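Local coordinates for multidrug resistance protein (Vibrio cholerae, PDB 1YC9) that probably exports toxic compounds such as antibiotics, dyes and organic cations, serving as the outer membrane channel of a multidrug efflux system, at residues Q109-F112 and K117-A120; Q382-A387 and L402-S407. The protein carries 1 engineered substitution. One frame throughout, in Å; residues are numbered along the deposited sequence.

Interaction 1 (Q109-F112 and K117-A120); sequences QYDF and KNRA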
ATOM      1  N   GLN A 109      25.718   1.851 -36.779  1.00 16.29           N
ATOM      2  CA  GLN A 109      26.149   2.702 -35.663  1.00 18.63           C
ATOM      3  C   GLN A 109      26.693   1.855 -34.518  1.00 18.20           C
ATOM      4  O   GLN A 109      26.165   0.797 -34.222  1.00 17.73           O
ATOM      5  CB  GLN A 109      25.001   3.567 -35.199  1.00 20.71           C
ATOM      6  CG  GLN A 109      25.359   4.594 -34.158  1.00 28.78           C
ATOM      7  CD  GLN A 109      24.435   5.799 -34.328  1.00 38.84           C
ATOM      8  OE1 GLN A 109      24.833   6.818 -34.906  1.00 45.16           O
ATOM      9  NE2 GLN A 109      23.182   5.627 -33.955  1.00 43.16           N
ATOM     10  N   TYR A 110      27.773   2.333 -33.881  1.00 18.01           N
ATOM     11  CA  TYR A 110      28.428   1.656 -32.750  1.00 17.38           C
ATOM     12  C   TYR A 110      28.956   2.772 -31.799  1.00 17.57           C
ATOM     13  O   TYR A 110      29.575   3.760 -32.225  1.00 18.00           O
ATOM     14  CB  TYR A 110      29.593   0.721 -33.205  1.00 15.84           C
ATOM     15  CG  TYR A 110      30.279   0.116 -32.026  1.00 14.31           C
ATOM     16  CD1 TYR A 110      29.587  -0.707 -31.163  1.00 15.62           C
ATOM     17  CD2 TYR A 110      31.610   0.462 -31.687  1.00 15.78           C
ATOM     18  CE1 TYR A 110      30.177  -1.272 -30.089  1.00 13.11           C
ATOM     19  CE2 TYR A 110      32.210  -0.072 -30.590  1.00 15.63           C
ATOM     20  CZ  TYR A 110      31.544  -0.892 -29.792  1.00 15.66           C
ATOM     21  OH  TYR A 110      32.092  -1.370 -28.657  1.00 20.38           O
ATOM     22  N   ASP A 111      28.627   2.625 -30.544  1.00 17.64           N
ATOM     23  CA  ASP A 111      29.115   3.468 -29.472  1.00 19.22           C
ATOM     24  C   ASP A 111      30.381   2.844 -28.882  1.00 19.73           C
ATOM     25  O   ASP A 111      30.313   1.749 -28.292  1.00 19.08           O
ATOM     26  CB  ASP A 111      27.982   3.529 -28.444  1.00 21.38           C
ATOM     27  CG  ASP A 111      28.077   4.683 -27.497  1.00 27.26           C
ATOM     28  OD1 ASP A 111      29.074   5.407 -27.552  1.00 36.96           O
ATOM     29  OD2 ASP A 111      27.194   4.899 -26.616  1.00 28.40           O
ATOM     30  N   PHE A 112      31.508   3.551 -28.930  1.00 20.78           N
ATOM     31  CA  PHE A 112      32.771   2.961 -28.391  1.00 23.11           C
ATOM     32  C   PHE A 112      32.950   2.587 -26.925  1.00 24.41           C
ATOM     33  O   PHE A 112      33.760   1.646 -26.607  1.00 28.24           O
ATOM     34  CB  PHE A 112      33.973   3.782 -28.779  1.00 23.46           C
ATOM     35  CG  PHE A 112      34.426   3.548 -30.157  1.00 23.34           C
ATOM     36  CD1 PHE A 112      34.174   4.492 -31.146  1.00 23.48           C
ATOM     37  CD2 PHE A 112      35.124   2.386 -30.500  1.00 24.36           C
ATOM     38  CE1 PHE A 112      34.661   4.319 -32.429  1.00 27.54           C
ATOM     39  CE2 PHE A 112      35.535   2.167 -31.786  1.00 21.95           C
ATOM     40  CZ  PHE A 112      35.333   3.138 -32.759  1.00 28.15           C
ATOM     41  N   LYS A 117      30.608   3.686 -19.459  1.00 18.73           N
ATOM     42  CA  LYS A 117      29.202   4.042 -19.255  1.00 20.19           C
ATOM     43  C   LYS A 117      28.241   2.931 -19.650  1.00 19.54           C
ATOM     44  O   LYS A 117      27.294   2.616 -18.917  1.00 19.76           O
ATOM     45  CB  LYS A 117      28.902   5.282 -20.083  1.00 20.08           C
ATOM     46  CG  LYS A 117      27.637   5.896 -19.812  1.00 25.78           C
ATOM     47  CD  LYS A 117      27.524   7.208 -20.566  1.00 28.58           C
ATOM     48  CE  LYS A 117      27.319   7.048 -22.040  1.00 29.31           C
ATOM     49  NZ  LYS A 117      27.322   8.377 -22.640  1.00 36.76           N
ATOM     50  N   ASN A 118      28.440   2.394 -20.852  1.00 18.83           N
ATOM     51  CA  ASN A 118      27.482   1.433 -21.383  1.00 18.90           C
ATOM     52  C   ASN A 118      27.657   0.085 -20.688  1.00 18.91           C
ATOM     53  O   ASN A 118      26.701  -0.595 -20.371  1.00 19.52           O
ATOM     54  CB  ASN A 118      27.617   1.304 -22.904  1.00 19.09           C
ATOM     55  CG  ASN A 118      27.287   2.581 -23.638  1.00 22.98           C
ATOM     56  OD1 ASN A 118      26.693   3.483 -23.059  1.00 24.16           O
ATOM     57  ND2 ASN A 118      27.610   2.638 -24.946  1.00 23.53           N
ATOM     58  N   ARG A 119      28.886  -0.302 -20.422  1.00 18.83           N
ATOM     59  CA  ARG A 119      29.081  -1.467 -19.623  1.00 20.34           C
ATOM     60  C   ARG A 119      28.367  -1.326 -18.273  1.00 19.14           C
ATOM     61  O   ARG A 119      27.725  -2.247 -17.805  1.00 17.65           O
ATOM     62  CB  ARG A 119      30.563  -1.696 -19.391  1.00 21.09           C
ATOM     63  CG  ARG A 119      30.787  -2.971 -18.621  1.00 27.71           C
ATOM     64  CD  ARG A 119      32.249  -3.344 -18.528  1.00 30.76           C
ATOM     65  NE  ARG A 119      32.946  -2.346 -17.737  1.00 35.69           N
ATOM     66  CZ  ARG A 119      34.231  -2.415 -17.420  1.00 39.59           C
ATOM     67  NH1 ARG A 119      34.956  -3.447 -17.811  1.00 41.81           N
ATOM     68  NH2 ARG A 119      34.782  -1.449 -16.701  1.00 42.49           N
ATOM     69  N   ALA A 120      28.471  -0.146 -17.617  1.00 17.57           N
ATOM     70  CA  ALA A 120      27.836   0.026 -16.332  1.00 17.87           C
ATOM     71  C   ALA A 120      26.332  -0.107 -16.440  1.00 18.94           C
ATOM     72  O   ALA A 120      25.660  -0.610 -15.538  1.00 18.87           O
ATOM     73  CB  ALA A 120      28.211   1.452 -15.727  1.00 18.20           C
TER
HETATM   74  O   HOH W   1      28.615   0.599 -26.393  1.00 18.20           O
HETATM   75  O   HOH W   2      25.267   5.520 -23.908  1.00 49.41           O
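The side-chain amide of N118 reaches the carboxylate of D111 across the turn that joins strand 98-111 to helix 117-183. This is the junction between the transmembrane beta barrel and the alpha-helical barrel of an outer membrane factor. A single direct bond spans the two segments: N118 ND2 donates to D111 OD2 at 2.8 Å and nearly straight, with 170° at the hydrogen. The acceptor lies in the plane of the amide, whereas D111 OD2 is approached from well above the carboxylate plane; the carboxylate and amide planes are 69° apart. With CG anti to the backbone N (chi1 -161°), the D111 side chain extends toward N118 and puts OD2 in front of ND2.

Two waters extend the link. Water 1 accepts from N118 ND2, so both N-H groups of the amide are used, and also sits 2.8 Å from the backbone D111 O. On the carbonyl side, water 2 donates to N118 OD1 and, weakly, to D111 OD2.

Within the helix start, the backbone N of N118 binds D113 OD1. D286 lies close by, its OD2 near D111 OD1 and its OD1 in a salt bridge to K117 NZ. Such a pair of acids might raise the proton affinity of D111, although K117, paired with D286, may offset part of this; K117 NZ comes no nearer to D111 OD2 than 5.3 Å.

Interaction 2 (Q382-A387 and L402-S407); sequences QALHIA and LVAEES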
ATOM      1  N   GLN A 382     -10.806 -30.487  37.225  1.00 26.12           N
ATOM      2  CA  GLN A 382     -11.049 -30.994  38.587  1.00 27.48           C
ATOM      3  C   GLN A 382     -12.123 -30.209  39.317  1.00 27.47           C
ATOM      4  O   GLN A 382     -13.036 -30.778  39.935  1.00 27.46           O
ATOM      5  CB  GLN A 382      -9.763 -30.992  39.415  1.00 28.80           C
ATOM      6  CG  GLN A 382      -9.937 -31.756  40.750  1.00 33.77           C
ATOM      7  N   ALA A 383     -12.051 -28.883  39.256  1.00 27.85           N
ATOM      8  CA  ALA A 383     -13.050 -28.055  39.881  1.00 27.76           C
ATOM      9  C   ALA A 383     -14.451 -28.384  39.415  1.00 28.19           C
ATOM     10  O   ALA A 383     -15.347 -28.476  40.245  1.00 28.40           O
ATOM     11  CB  ALA A 383     -12.750 -26.576  39.704  1.00 28.42           C
ATOM     12  N   LEU A 384     -14.618 -28.606  38.126  1.00 28.37           N
ATOM     13  CA  LEU A 384     -15.906 -28.872  37.537  1.00 29.91           C
ATOM     14  C   LEU A 384     -16.389 -30.250  37.972  1.00 31.50           C
ATOM     15  O   LEU A 384     -17.548 -30.408  38.255  1.00 30.07           O
ATOM     16  CB  LEU A 384     -15.829 -28.879  36.020  1.00 28.63           C
ATOM     17  CG  LEU A 384     -17.140 -29.208  35.295  1.00 29.50           C
ATOM     18  CD1 LEU A 384     -18.232 -28.243  35.685  1.00 28.29           C
ATOM     19  CD2 LEU A 384     -16.955 -29.191  33.811  1.00 29.20           C
ATOM     20  N   HIS A 385     -15.493 -31.221  37.912  1.00 32.46           N
ATOM     21  CA  HIS A 385     -15.786 -32.609  38.315  1.00 35.25           C
ATOM     22  C   HIS A 385     -16.278 -32.619  39.752  1.00 34.24           C
ATOM     23  O   HIS A 385     -17.321 -33.197  40.030  1.00 36.87           O
ATOM     24  CB  HIS A 385     -14.559 -33.526  38.095  1.00 35.70           C
ATOM     25  CG  HIS A 385     -14.618 -34.820  38.867  1.00 43.12           C
ATOM     26  ND1 HIS A 385     -14.896 -36.036  38.267  1.00 48.91           N
ATOM     27  CD2 HIS A 385     -14.461 -35.078  40.192  1.00 46.50           C
ATOM     28  CE1 HIS A 385     -14.892 -36.989  39.189  1.00 49.50           C
ATOM     29  NE2 HIS A 385     -14.643 -36.434  40.369  1.00 49.37           N
ATOM     30  N   ILE A 386     -15.591 -31.932  40.663  1.00 33.87           N
ATOM     31  CA  ILE A 386     -16.022 -31.863  42.039  1.00 33.08           C
ATOM     32  C   ILE A 386     -17.342 -31.107  42.149  1.00 33.69           C
ATOM     33  O   ILE A 386     -18.206 -31.503  42.908  1.00 31.49           O
ATOM     34  CB  ILE A 386     -14.955 -31.234  42.945  1.00 33.28           C
ATOM     35  CG1 ILE A 386     -13.810 -32.210  43.165  1.00 35.48           C
ATOM     36  CG2 ILE A 386     -15.517 -30.845  44.261  1.00 32.75           C
ATOM     37  CD1 ILE A 386     -12.490 -31.565  43.326  1.00 36.84           C
ATOM     38  N   ALA A 387     -17.496 -30.011  41.395  1.00 32.28           N
ATOM     39  CA  ALA A 387     -18.708 -29.211  41.491  1.00 32.19           C
ATOM     40  C   ALA A 387     -19.912 -30.012  41.013  1.00 32.30           C
ATOM     41  O   ALA A 387     -20.988 -29.886  41.593  1.00 31.00           O
ATOM     42  CB  ALA A 387     -18.562 -27.904  40.656  1.00 31.20           C
ATOM     43  N   LEU A 402     -21.667 -23.615  37.036  1.00 25.31           N
ATOM     44  CA  LEU A 402     -21.560 -22.647  35.944  1.00 26.00           C
ATOM     45  C   LEU A 402     -20.171 -22.014  35.895  1.00 25.94           C
ATOM     46  O   LEU A 402     -19.611 -21.882  34.827  1.00 25.06           O
ATOM     47  CB  LEU A 402     -22.625 -21.594  36.125  1.00 26.57           C
ATOM     48  CG  LEU A 402     -22.682 -20.385  35.198  1.00 27.80           C
ATOM     49  CD1 LEU A 402     -24.122 -19.924  35.050  1.00 33.09           C
ATOM     50  CD2 LEU A 402     -21.851 -19.255  35.738  1.00 32.64           C
ATOM     51  N   VAL A 403     -19.642 -21.619  37.052  1.00 25.51           N
ATOM     52  CA  VAL A 403     -18.367 -20.923  37.157  1.00 26.80           C
ATOM     53  C   VAL A 403     -17.245 -21.825  36.723  1.00 26.29           C
ATOM     54  O   VAL A 403     -16.375 -21.422  35.954  1.00 24.76           O
ATOM     55  CB  VAL A 403     -18.162 -20.325  38.557  1.00 27.69           C
ATOM     56  CG1 VAL A 403     -16.750 -19.845  38.781  1.00 30.13           C
ATOM     57  CG2 VAL A 403     -19.153 -19.191  38.804  1.00 30.43           C
ATOM     58  N   ALA A 404     -17.291 -23.082  37.163  1.00 25.12           N
ATOM     59  CA  ALA A 404     -16.312 -24.047  36.756  1.00 24.63           C
ATOM     60  C   ALA A 404     -16.369 -24.393  35.273  1.00 24.28           C
ATOM     61  O   ALA A 404     -15.358 -24.533  34.639  1.00 23.09           O
ATOM     62  CB  ALA A 404     -16.454 -25.333  37.623  1.00 24.96           C
ATOM     63  N   GLU A 405     -17.571 -24.585  34.734  1.00 22.30           N
ATOM     64  CA  GLU A 405     -17.774 -24.896  33.335  1.00 23.92           C
ATOM     65  C   GLU A 405     -17.151 -23.779  32.465  1.00 22.81           C
ATOM     66  O   GLU A 405     -16.481 -24.037  31.474  1.00 21.69           O
ATOM     67  CB  GLU A 405     -19.291 -24.922  33.019  1.00 23.47           C
ATOM     68  CG  GLU A 405     -19.943 -26.256  33.273  1.00 28.99           C
ATOM     69  CD  GLU A 405     -21.378 -26.299  32.812  1.00 30.15           C
ATOM     70  OE1 GLU A 405     -21.972 -25.210  32.661  1.00 33.13           O
ATOM     71  OE2 GLU A 405     -21.895 -27.410  32.578  1.00 39.30           O
ATOM     72  N   GLU A 406     -17.411 -22.553  32.867  1.00 23.00           N
ATOM     73  CA  GLU A 406     -16.979 -21.362  32.107  1.00 24.98           C
ATOM     74  C   GLU A 406     -15.439 -21.239  32.134  1.00 24.29           C
ATOM     75  O   GLU A 406     -14.787 -21.025  31.083  1.00 22.68           O
ATOM     76  CB  GLU A 406     -17.605 -20.151  32.771  1.00 27.37           C
ATOM     77  CG  GLU A 406     -17.155 -18.834  32.190  1.00 33.75           C
ATOM     78  CD  GLU A 406     -18.153 -18.260  31.269  1.00 41.62           C
ATOM     79  OE1 GLU A 406     -18.893 -19.042  30.615  1.00 45.79           O
ATOM     80  OE2 GLU A 406     -18.180 -17.022  31.230  1.00 48.41           O
ATOM     81  N   SER A 407     -14.881 -21.388  33.330  1.00 23.30           N
ATOM     82  CA  SER A 407     -13.446 -21.340  33.550  1.00 24.03           C
ATOM     83  C   SER A 407     -12.776 -22.431  32.725  1.00 23.27           C
ATOM     84  O   SER A 407     -11.765 -22.152  32.056  1.00 22.51           O
ATOM     85  CB  SER A 407     -13.123 -21.476  35.052  1.00 24.99           C
ATOM     86  OG  SER A 407     -11.750 -21.796  35.240  1.00 30.31           O
TER
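E405 OE2 is held by a hydrogen bond with T174 OG1, while E405 OE1 makes a long, weak ion pair with R171 NE, so the acid turns its polar end toward helix 117-183 and offers its aliphatic part to L384. There L384 CD1 comes within 3.6 Å of E405 CG, a methyl group against a methylene, with the two side chains passing at a slant. The extended chain of E405 beyond CG carries the carboxylate clear of this apolar touch. L384 places its CG anti to the backbone N (chi1 178°), which brings the branched end nearer to the facing helix than its first bond alone would suggest; L384 CD1 also lies 3.8 Å from the backbone N of E405.

The backbones come nearest at L384 and A404, whose CA atoms are 4.9 Å apart. The methyl group of A404 points at the partner helix, and A404 CB rests 3.6 Å from L384 CA. A404 CB also meets L384 CD1 at 3.9 Å and A383 CB at 4.4 Å. The small alanine side chains on both helices let the axes draw to 8.4 Å while running antiparallel, 153° apart in direction. No hydrogen bond crosses between the segments.

The second subunit packs against this face, its Q194 on both A383 and A404; the same Q194 of that subunit forms a weak hydrogen bond with S407 OG. Helices 326-391 and 398-433 are joined by a short turn nearby. Segment 382-387 lies in a predicted coiled coil, and the small-residue packing of this hairpin is consistent with the antiparallel coiled coils that form the periplasmic end of the outer membrane factor tunnel.

Interaction 1 and interaction 2 mark far-separated places along one elongated chain: their centres are 82 Å apart, their nearest atoms about 64 Å, and they lie on opposite sides of the chain's centre. They do not touch and follow one another in sequence, each in its own outer membrane efflux protein range. Interaction 1 sits where barrel strand gives way to tunnel helix, is polar and water-mediated, and is made within one subunit. Interaction 2 is apolar and lies far down the helical tunnel, near a hairpin turn, where a second subunit packs on both alanines. One contact thus lies at the barrel-to-tunnel junction, the other toward the periplasmic end of the tunnel.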